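Local structure of uncharacterized protein (Bacteroides ovatus, 4E6F) at residues V25-Q38 and C103-I115. The protein is of unknown function and belongs to the DUF4468 family, whose domain has a TBP-like fold of a curved antiparallel sheet with helices. Residues are numbered along the deposited sequence; the frame is centred on the assembly and turned at random. Where two conformers were deposited one is given.
With EDO (1,2-ethanediol), chain E.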
loop_
_atom_site.group_PDB
_atom_site.type_symbol
_atom_site.label_atom_id
_atom_site.label_comp_id
_atom_site.label_asym_id
_atom_site.label_seq_id
_atom_site.Cartn_x
_atom_site.Cartn_y
_atom_site.Cartn_z
ATOM N N VAL A 25 8.074 -2.332 7.711
ATOM C CA VAL A 25 6.967 -2.872 6.925
ATOM C C VAL A 25 7.078 -2.363 5.498
ATOM O O VAL A 25 7.110 -1.142 5.261
ATOM C CB VAL A 25 5.598 -2.529 7.551
ATOM C CG1 VAL A 25 4.450 -2.890 6.594
ATOM C CG2 VAL A 25 5.437 -3.253 8.881
ATOM N N VAL A 26 7.120 -3.296 4.537
ATOM C CA VAL A 26 7.164 -2.941 3.127
ATOM C C VAL A 26 6.248 -3.892 2.372
ATOM O O VAL A 26 6.565 -5.081 2.290
ATOM C CB VAL A 26 8.599 -3.009 2.545
ATOM C CG1 VAL A 26 8.610 -2.622 1.058
ATOM C CG2 VAL A 26 9.573 -2.127 3.333
ATOM N N PHE A 27 5.134 -3.402 1.829
ATOM C CA PHE A 27 4.315 -4.252 0.952
ATOM C C PHE A 27 4.923 -4.166 -0.429
ATOM O O PHE A 27 5.381 -3.094 -0.816
ATOM C CB PHE A 27 2.851 -3.777 0.928
ATOM C CG PHE A 27 2.127 -3.899 2.244
ATOM C CD1 PHE A 27 2.142 -2.857 3.164
ATOM C CD2 PHE A 27 1.429 -5.061 2.567
ATOM C CE1 PHE A 27 1.459 -2.964 4.388
ATOM C CE2 PHE A 27 0.744 -5.169 3.797
ATOM C CZ PHE A 27 0.769 -4.121 4.696
ATOM N N SER A 28 4.968 -5.260 -1.165
ATOM C CA SER A 28 5.569 -5.182 -2.493
ATOM C C SER A 28 4.907 -6.129 -3.477
ATOM O O SER A 28 4.326 -7.160 -3.099
ATOM C CB SER A 28 7.062 -5.471 -2.438
ATOM O OG SER A 28 7.305 -6.798 -2.014
ATOM N N LYS A 29 5.020 -5.769 -4.751
ATOM C CA LYS A 29 4.536 -6.611 -5.829
ATOM C C LYS A 29 5.397 -6.386 -7.023
ATOM O O LYS A 29 5.727 -5.234 -7.371
ATOM C CB LYS A 29 3.061 -6.333 -6.169
ATOM C CG LYS A 29 2.418 -7.344 -7.160
ATOM C CD LYS A 29 1.964 -8.606 -6.482
ATOM C CE LYS A 29 0.637 -8.443 -5.787
ATOM N NZ LYS A 29 0.291 -9.636 -4.974
ATOM N N GLU A 30 5.768 -7.495 -7.660
ATOM C CA GLU A 30 6.524 -7.447 -8.894
ATOM C C GLU A 30 5.572 -7.642 -10.053
ATOM O O GLU A 30 4.595 -8.424 -9.944
ATOM C CB GLU A 30 7.613 -8.528 -8.958
ATOM C CG GLU A 30 8.792 -8.310 -8.028
ATOM C CD GLU A 30 9.813 -9.432 -7.999
ATOM O OE1 GLU A 30 9.469 -10.574 -8.384
ATOM O OE2 GLU A 30 10.960 -9.171 -7.570
ATOM N N PHE A 31 5.856 -6.968 -11.154
ATOM C CA PHE A 31 5.037 -7.094 -12.361
ATOM C C PHE A 31 5.937 -7.477 -13.505
ATOM O O PHE A 31 7.024 -6.886 -13.670
ATOM C CB PHE A 31 4.320 -5.756 -12.681
ATOM C CG PHE A 31 3.372 -5.338 -11.587
ATOM C CD1 PHE A 31 3.841 -4.665 -10.457
ATOM C CD2 PHE A 31 2.023 -5.671 -11.653
ATOM C CE1 PHE A 31 2.976 -4.346 -9.407
ATOM C CE2 PHE A 31 1.150 -5.318 -10.610
ATOM C CZ PHE A 31 1.637 -4.696 -9.490
ATOM N N GLN A 32 5.502 -8.493 -14.282
ATOM C CA GLN A 32 6.222 -8.917 -15.469
ATOM C C GLN A 32 5.523 -8.357 -16.678
ATOM O O GLN A 32 4.380 -8.744 -16.941
ATOM C CB GLN A 32 6.257 -10.452 -15.560
ATOM C CG GLN A 32 6.987 -11.153 -14.429
ATOM C CD GLN A 32 8.490 -11.070 -14.642
ATOM O OE1 GLN A 32 9.034 -11.437 -15.700
ATOM N NE2 GLN A 32 9.187 -10.592 -13.636
ATOM N N ILE A 33 6.201 -7.445 -17.396
ATOM C CA ILE A 33 5.700 -6.808 -18.619
ATOM C C ILE A 33 6.806 -7.025 -19.654
ATOM O O ILE A 33 7.526 -6.087 -20.023
ATOM C CB ILE A 33 5.335 -5.306 -18.374
ATOM C CG1 ILE A 33 4.814 -5.036 -16.936
ATOM C CG2 ILE A 33 4.283 -4.916 -19.347
ATOM C CD1 ILE A 33 5.835 -4.376 -16.009
ATOM N N PRO A 34 7.042 -8.309 -20.035
ATOM C CA PRO A 34 8.229 -8.633 -20.829
ATOM C C PRO A 34 8.430 -7.939 -22.150
ATOM O O PRO A 34 9.586 -7.775 -22.567
ATOM C CB PRO A 34 8.139 -10.152 -21.000
ATOM C CG PRO A 34 6.704 -10.496 -20.770
ATOM C CD PRO A 34 6.315 -9.541 -19.669
ATOM N N GLY A 35 7.357 -7.549 -22.811
ATOM C CA GLY A 35 7.544 -6.857 -24.085
ATOM C C GLY A 35 7.993 -5.405 -23.989
ATOM O O GLY A 35 8.496 -4.853 -24.981
HETATM N N MSE A 36 7.861 -4.777 -22.800
HETATM C CA MSE A 36 8.153 -3.344 -22.626
HETATM C C MSE A 36 9.576 -3.019 -22.212
HETATM O O MSE A 36 10.165 -3.700 -21.370
HETATM C CB MSE A 36 7.208 -2.761 -21.579
HETATM C CG MSE A 36 5.743 -2.808 -21.981
HETATM SE SE MSE A 36 4.673 -1.759 -20.682
HETATM C CE MSE A 36 2.858 -2.413 -21.197
ATOM N N SER A 37 10.115 -1.913 -22.775
ATOM C CA SER A 37 11.450 -1.469 -22.401
ATOM C C SER A 37 11.380 -0.752 -21.070
ATOM O O SER A 37 10.283 -0.384 -20.624
ATOM C CB SER A 37 12.004 -0.529 -23.456
ATOM O OG SER A 37 11.322 0.706 -23.338
ATOM N N GLN A 38 12.543 -0.519 -20.455
ATOM C CA GLN A 38 12.576 0.217 -19.188
ATOM C C GLN A 38 11.869 1.590 -19.331
ATOM O O GLN A 38 11.081 1.975 -18.443
ATOM C CB GLN A 38 14.019 0.394 -18.716
ATOM C CG GLN A 38 14.107 1.158 -17.397
ATOM C CD GLN A 38 15.481 1.152 -16.805
ATOM O OE1 GLN A 38 16.122 0.101 -16.637
ATOM N NE2 GLN A 38 15.930 2.341 -16.412
ATOM N N CYS A 103 11.797 0.417 -12.084
ATOM C CA CYS A 103 11.562 -0.067 -13.450
ATOM C C CYS A 103 12.853 -0.589 -14.042
ATOM O O CYS A 103 13.889 0.076 -13.974
ATOM C CB CYS A 103 10.979 1.038 -14.334
ATOM S SG CYS A 103 9.579 1.932 -13.598
ATOM N N LYS A 104 12.762 -1.743 -14.708
ATOM C CA LYS A 104 13.874 -2.382 -15.407
ATOM C C LYS A 104 13.326 -2.850 -16.741
ATOM O O LYS A 104 12.104 -2.903 -16.882
ATOM C CB LYS A 104 14.423 -3.567 -14.585
ATOM C CG LYS A 104 15.185 -3.167 -13.320
ATOM C CD LYS A 104 15.619 -4.399 -12.535
ATOM C CE LYS A 104 16.304 -4.049 -11.231
ATOM N NZ LYS A 104 16.463 -5.245 -10.357
ATOM N N PRO A 105 14.149 -3.235 -17.730
ATOM C CA PRO A 105 13.554 -3.754 -18.967
ATOM C C PRO A 105 12.677 -4.962 -18.657
ATOM O O PRO A 105 13.145 -5.907 -18.027
ATOM C CB PRO A 105 14.776 -4.145 -19.812
ATOM C CG PRO A 105 15.910 -3.285 -19.256
ATOM C CD PRO A 105 15.628 -3.205 -17.795
ATOM N N GLY A 106 11.406 -4.889 -19.052
ATOM C CA GLY A 106 10.460 -5.991 -18.898
ATOM C C GLY A 106 9.846 -6.212 -17.523
ATOM O O GLY A 106 9.038 -7.154 -17.349
ATOM N N ASN A 107 10.251 -5.409 -16.509
ATOM C CA ASN A 107 9.676 -5.656 -15.185
ATOM C C ASN A 107 9.566 -4.401 -14.321
ATOM O O ASN A 107 10.243 -3.399 -14.573
ATOM C CB ASN A 107 10.401 -6.777 -14.454
ATOM C CG ASN A 107 11.832 -6.525 -14.149
ATOM O OD1 ASN A 107 12.158 -5.792 -13.211
ATOM N ND2 ASN A 107 12.710 -7.198 -14.889
ATOM N N CYS A 108 8.696 -4.481 -13.307
ATOM C CA CYS A 108 8.442 -3.349 -12.423
ATOM C C CYS A 108 8.267 -3.859 -11.019
ATOM O O CYS A 108 7.536 -4.828 -10.808
ATOM C CB CYS A 108 7.185 -2.603 -12.882
ATOM S SG CYS A 108 6.885 -1.068 -11.990
ATOM N N LEU A 109 8.895 -3.181 -10.048
ATOM C CA LEU A 109 8.693 -3.500 -8.634
ATOM C C LEU A 109 7.968 -2.321 -8.023
ATOM O O LEU A 109 8.430 -1.184 -8.178
ATOM C CB LEU A 109 10.018 -3.770 -7.895
ATOM C CG LEU A 109 9.917 -3.992 -6.364
ATOM C CD1 LEU A 109 9.177 -5.281 -6.028
ATOM C CD2 LEU A 109 11.334 -3.983 -5.717
ATOM N N VAL A 110 6.865 -2.561 -7.303
ATOM C CA VAL A 110 6.137 -1.501 -6.623
ATOM C C VAL A 110 6.181 -1.792 -5.123
ATOM O O VAL A 110 5.820 -2.897 -4.700
ATOM C CB VAL A 110 4.676 -1.335 -7.120
ATOM C CG1 VAL A 110 3.960 -0.191 -6.377
ATOM C CG2 VAL A 110 4.631 -1.095 -8.638
ATOM N N GLU A 111 6.668 -0.831 -4.339
ATOM C CA GLU A 111 6.734 -0.964 -2.902
ATOM C C GLU A 111 5.921 0.102 -2.206
ATOM O O GLU A 111 5.935 1.270 -2.620
ATOM C CB GLU A 111 8.191 -0.862 -2.415
ATOM C CG GLU A 111 9.041 -2.021 -2.917
ATOM C CD GLU A 111 10.528 -1.858 -2.664
ATOM O OE1 GLU A 111 11.145 -0.930 -3.236
ATOM O OE2 GLU A 111 11.075 -2.655 -1.872
ATOM N N LEU A 112 5.227 -0.309 -1.122
ATOM C CA LEU A 112 4.471 0.605 -0.276
ATOM C C LEU A 112 5.146 0.562 1.086
ATOM O O LEU A 112 5.191 -0.498 1.727
ATOM C CB LEU A 112 2.982 0.208 -0.212
ATOM C CG LEU A 112 2.118 1.066 0.690
ATOM C CD1 LEU A 112 1.895 2.447 0.079
ATOM C CD2 LEU A 112 0.770 0.398 0.951
ATOM N N GLU A 113 5.737 1.676 1.485
ATOM C CA GLU A 113 6.538 1.705 2.705
ATOM C C GLU A 113 6.377 2.982 3.508
ATOM O O GLU A 113 5.599 3.858 3.133
ATOM C CB GLU A 113 8.015 1.516 2.322
ATOM C CG GLU A 113 8.539 2.538 1.312
ATOM C CD GLU A 113 10.008 2.392 0.970
ATOM O OE1 GLU A 113 10.756 1.787 1.769
ATOM O OE2 GLU A 113 10.410 2.859 -0.118
ATOM N N LYS A 114 7.100 3.064 4.652
ATOM C CA LYS A 114 7.073 4.215 5.550
ATOM C C LYS A 114 5.615 4.540 5.942
ATOM O O LYS A 114 5.184 5.697 5.904
ATOM C CB LYS A 114 7.784 5.426 4.907
ATOM C CG LYS A 114 9.244 5.129 4.600
ATOM C CD LYS A 114 9.883 6.362 3.985
ATOM C CE LYS A 114 11.285 6.094 3.540
ATOM N NZ LYS A 114 11.866 7.334 2.947
ATOM N N ILE A 115 4.874 3.495 6.304
ATOM C CA ILE A 115 3.459 3.618 6.640
ATOM C C ILE A 115 3.286 4.033 8.086
ATOM O O ILE A 115 3.802 3.366 8.993
ATOM C CB ILE A 115 2.744 2.282 6.373
ATOM C CG1 ILE A 115 2.899 1.881 4.879
ATOM C CG2 ILE A 115 1.242 2.356 6.820
ATOM C CD1 ILE A 115 2.533 0.459 4.557
HETATM C C1 EDO E . 5.390 9.214 4.971
HETATM O O1 EDO E . 5.714 8.156 4.081
HETATM C C2 EDO E . 4.973 10.474 4.169
HETATM O O2 EDO E . 3.818 10.215 3.363
HETATM O O HOH W 1 5.991 0.875 6.917
HETATM O O HOH W 2 8.892 0.985 5.556
HETATM O O HOH W 3 9.719 -9.771 -17.871
#
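Two antiparallel strands of the TBP-like sheet, 25-32 and 107-115, are zipped together by paired backbone bonds between Phe27 and Leu112, Lys29 and Val110, and Phe31 and Cys108. The shortest runs from Phe31 N to Cys108 O (2.7 Å); the straightest, Val110 N to Lys29 O, makes 170° at the hydrogen. On the face covered by helix 149-169, Ile115 CD1 meets the Phe27 ring in plane at its edge, 3.6 Å from CE1. With CG of Phe31 anti to its own carbonyl carbon (chi1 -62°), the ring edge comes to Cys108 O and CE1 lies 3.7 Å from Val110 CG2. The other face is more polar: Ser28 CB packs on Glu111 CG (4.0 Å), and Val26 CG1 rests against the stem of Glu111. Beyond Gln32, the turn 33-36 meets the type II turn 104-107. Gly106 O accepts a hydrogen bond from Ile33 N, which lies above the carbonyl plane, and another from a water that also donates to Gln32 OE1, while Gly106 N donates to Met36 O (2.9 Å). At the far end, two waters bridge Val25 O to Lys114 N and Ile115 N. Direct backbone pairing thus gives way to water bridges at Val25, while Gly106 N and O both have partners where the turns meet.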